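Local coordinates for antibiotic biosynthesis monooxygenase (Shewanella loihica, PDB 2RIL), which is a putative monooxygenase of the antibiotic biosynthesis monooxygenase family, seen here as a dimer and probably of the dimeric alpha/beta-barrel fold, at residues T42-S47 with Y54-V59. Residues are numbered along the deposited sequence; the frame is centred on the assembly and turned at random. Where two conformers were deposited one is given.
Sequences TQLHQS and YQLINV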
loop_
_atom_site.group_PDB
_atom_site.type_symbol
_atom_site.label_atom_id
_atom_site.label_comp_id
_atom_site.label_asym_id
_atom_site.label_seq_id
_atom_site.Cartn_x
_atom_site.Cartn_y
_atom_site.Cartn_z
ATOM N N THR A 42 -0.547 -7.761 9.814
ATOM C CA THR A 42 0.207 -6.797 9.053
ATOM C C THR A 42 1.103 -7.467 8.029
ATOM O O THR A 42 1.456 -8.647 8.177
ATOM C CB THR A 42 1.047 -5.908 9.984
ATOM O OG1 THR A 42 1.331 -4.668 9.338
ATOM C CG2 THR A 42 2.324 -6.605 10.406
ATOM N N GLN A 43 1.436 -6.701 6.997
ATOM C CA GLN A 43 2.375 -7.123 5.979
ATOM C C GLN A 43 3.283 -5.960 5.651
ATOM O O GLN A 43 2.850 -4.980 4.995
ATOM C CB GLN A 43 1.662 -7.598 4.712
ATOM C CG GLN A 43 0.801 -8.829 4.897
ATOM C CD GLN A 43 0.100 -9.177 3.632
ATOM O OE1 GLN A 43 -0.731 -8.411 3.197
ATOM N NE2 GLN A 43 0.496 -10.253 2.994
ATOM N N LEU A 44 4.530 -6.056 6.081
ATOM C CA LEU A 44 5.500 -5.002 5.747
ATOM C C LEU A 44 6.087 -5.405 4.408
ATOM O O LEU A 44 6.646 -6.493 4.267
ATOM C CB LEU A 44 6.656 -4.970 6.764
ATOM C CG LEU A 44 7.706 -3.860 6.494
ATOM C CD1 LEU A 44 7.145 -2.454 6.613
ATOM C CD2 LEU A 44 8.910 -4.092 7.405
ATOM N N HIS A 45 5.938 -4.533 3.404
ATOM C CA HIS A 45 6.403 -4.776 2.043
ATOM C C HIS A 45 7.719 -4.003 1.815
ATOM O O HIS A 45 7.842 -2.825 2.186
ATOM C CB HIS A 45 5.369 -4.276 1.045
ATOM C CG HIS A 45 4.089 -5.042 1.024
ATOM N ND1 HIS A 45 3.122 -4.945 2.014
ATOM C CD2 HIS A 45 3.592 -5.888 0.079
ATOM C CE1 HIS A 45 2.095 -5.715 1.662
ATOM N NE2 HIS A 45 2.338 -6.262 0.481
ATOM N N GLN A 46 8.673 -4.663 1.165
ATOM C CA GLN A 46 9.939 -4.052 0.757
ATOM C C GLN A 46 9.992 -3.984 -0.761
ATOM O O GLN A 46 9.705 -4.957 -1.445
ATOM C CB GLN A 46 11.141 -4.853 1.268
ATOM C CG GLN A 46 12.467 -4.204 0.900
ATOM C CD GLN A 46 13.647 -5.010 1.338
ATOM O OE1 GLN A 46 13.581 -5.655 2.365
ATOM N NE2 GLN A 46 14.731 -4.963 0.565
ATOM N N SER A 47 10.422 -2.833 -1.273
ATOM C CA SER A 47 10.520 -2.659 -2.697
ATOM C C SER A 47 11.588 -3.565 -3.285
ATOM O O SER A 47 12.648 -3.767 -2.677
ATOM C CB SER A 47 10.825 -1.194 -3.064
ATOM O OG SER A 47 12.102 -0.773 -2.602
ATOM N N TYR A 54 9.262 4.655 -2.021
ATOM C CA TYR A 54 8.951 4.067 -0.730
ATOM C C TYR A 54 9.574 2.668 -0.676
ATOM O O TYR A 54 8.993 1.708 -1.202
ATOM C CB TYR A 54 7.422 4.012 -0.577
ATOM C CG TYR A 54 6.788 5.371 -0.598
ATOM C CD1 TYR A 54 7.082 6.302 0.370
ATOM C CD2 TYR A 54 5.865 5.724 -1.595
ATOM C CE1 TYR A 54 6.476 7.559 0.377
ATOM C CE2 TYR A 54 5.253 6.952 -1.580
ATOM C CZ TYR A 54 5.583 7.881 -0.619
ATOM O OH TYR A 54 4.976 9.126 -0.635
ATOM N N GLN A 55 10.754 2.532 -0.067
ATOM C CA GLN A 55 11.394 1.222 -0.016
ATOM C C GLN A 55 10.667 0.278 0.955
ATOM O O GLN A 55 10.840 -0.929 0.849
ATOM C CB GLN A 55 12.871 1.300 0.371
ATOM C CG GLN A 55 13.831 1.781 -0.700
ATOM C CD GLN A 55 15.258 1.555 -0.265
ATOM O OE1 GLN A 55 15.721 0.420 -0.214
ATOM N NE2 GLN A 55 15.961 2.638 0.043
ATOM N N LEU A 56 9.878 0.835 1.884
ATOM C CA LEU A 56 9.000 0.072 2.774
ATOM C C LEU A 56 7.611 0.640 2.726
ATOM O O LEU A 56 7.442 1.844 2.750
ATOM C CB LEU A 56 9.453 0.093 4.232
ATOM C CG LEU A 56 10.805 -0.559 4.511
ATOM C CD1 LEU A 56 11.261 -0.191 5.954
ATOM C CD2 LEU A 56 10.767 -2.072 4.294
ATOM N N ILE A 57 6.610 -0.243 2.644
ATOM C CA ILE A 57 5.211 0.138 2.811
ATOM C C ILE A 57 4.537 -0.889 3.670
ATOM O O ILE A 57 4.537 -2.080 3.322
ATOM C CB ILE A 57 4.407 0.244 1.474
ATOM C CG1 ILE A 57 5.072 1.235 0.508
ATOM C CG2 ILE A 57 2.961 0.625 1.769
ATOM C CD1 ILE A 57 4.309 1.490 -0.790
ATOM N N ASN A 58 4.036 -0.480 4.836
ATOM C CA ASN A 58 3.299 -1.409 5.680
ATOM C C ASN A 58 1.823 -1.370 5.346
ATOM O O ASN A 58 1.241 -0.300 5.101
ATOM C CB ASN A 58 3.487 -1.103 7.158
ATOM C CG ASN A 58 2.911 -2.193 8.036
ATOM O OD1 ASN A 58 3.064 -3.389 7.711
ATOM N ND2 ASN A 58 2.262 -1.817 9.139
ATOM N N VAL A 59 1.186 -2.547 5.363
ATOM C CA VAL A 59 -0.243 -2.692 5.151
ATOM C C VAL A 59 -0.780 -3.539 6.297
ATOM O O VAL A 59 -0.488 -4.718 6.355
ATOM C CB VAL A 59 -0.559 -3.325 3.800
ATOM C CG1 VAL A 59 -2.116 -3.327 3.578
ATOM C CG2 VAL A 59 0.095 -2.589 2.608
HETATM O O HOH W 1 -2.099 -6.628 5.017
HETATM O O HOH W 2 14.678 -2.300 -1.349
#
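With CG anti to its carbonyl carbon (chi1 -68°), His45 sends its imidazole obliquely across Val59, whose CG2 lies 3.8 Å from CE1 of the His45 ring. The same turn lets His45 ND1 give a weak, bent bond back to Gln43 O at 3.0 Å. On the other face of the sheet, Leu44 has CG anti to its backbone N (chi1 -179°), and with a second torsion of 64° this puts its CD2 4.1 Å from Leu56 CD2 and its CD1 3.9 Å from Asn58 CB, the Leu44 and Asn58 side chains crossing at about a right angle; Trp26 of helix 19-33 packs on both. Between the two layers runs the antiparallel ladder of the hairpin. Gln43 and Val59 exchange N-H...O bonds, and His45 and Ile57 do likewise, with His45 N to Ile57 O at 2.8 Å. Ser47 N to Gln55 O, 2.9 Å, closes the turn end, where Ser47 OG binds Asp49 O. A water bonded to Gln43 OE1 also donates to Val59 O (2.8 Å), giving that carbonyl a second partner besides Gln43 N. The paired N-H...O bonds thus join the hairpin's strands, and the intersubunit ladder of residues 44-47 carries the sheet across the dimer interface.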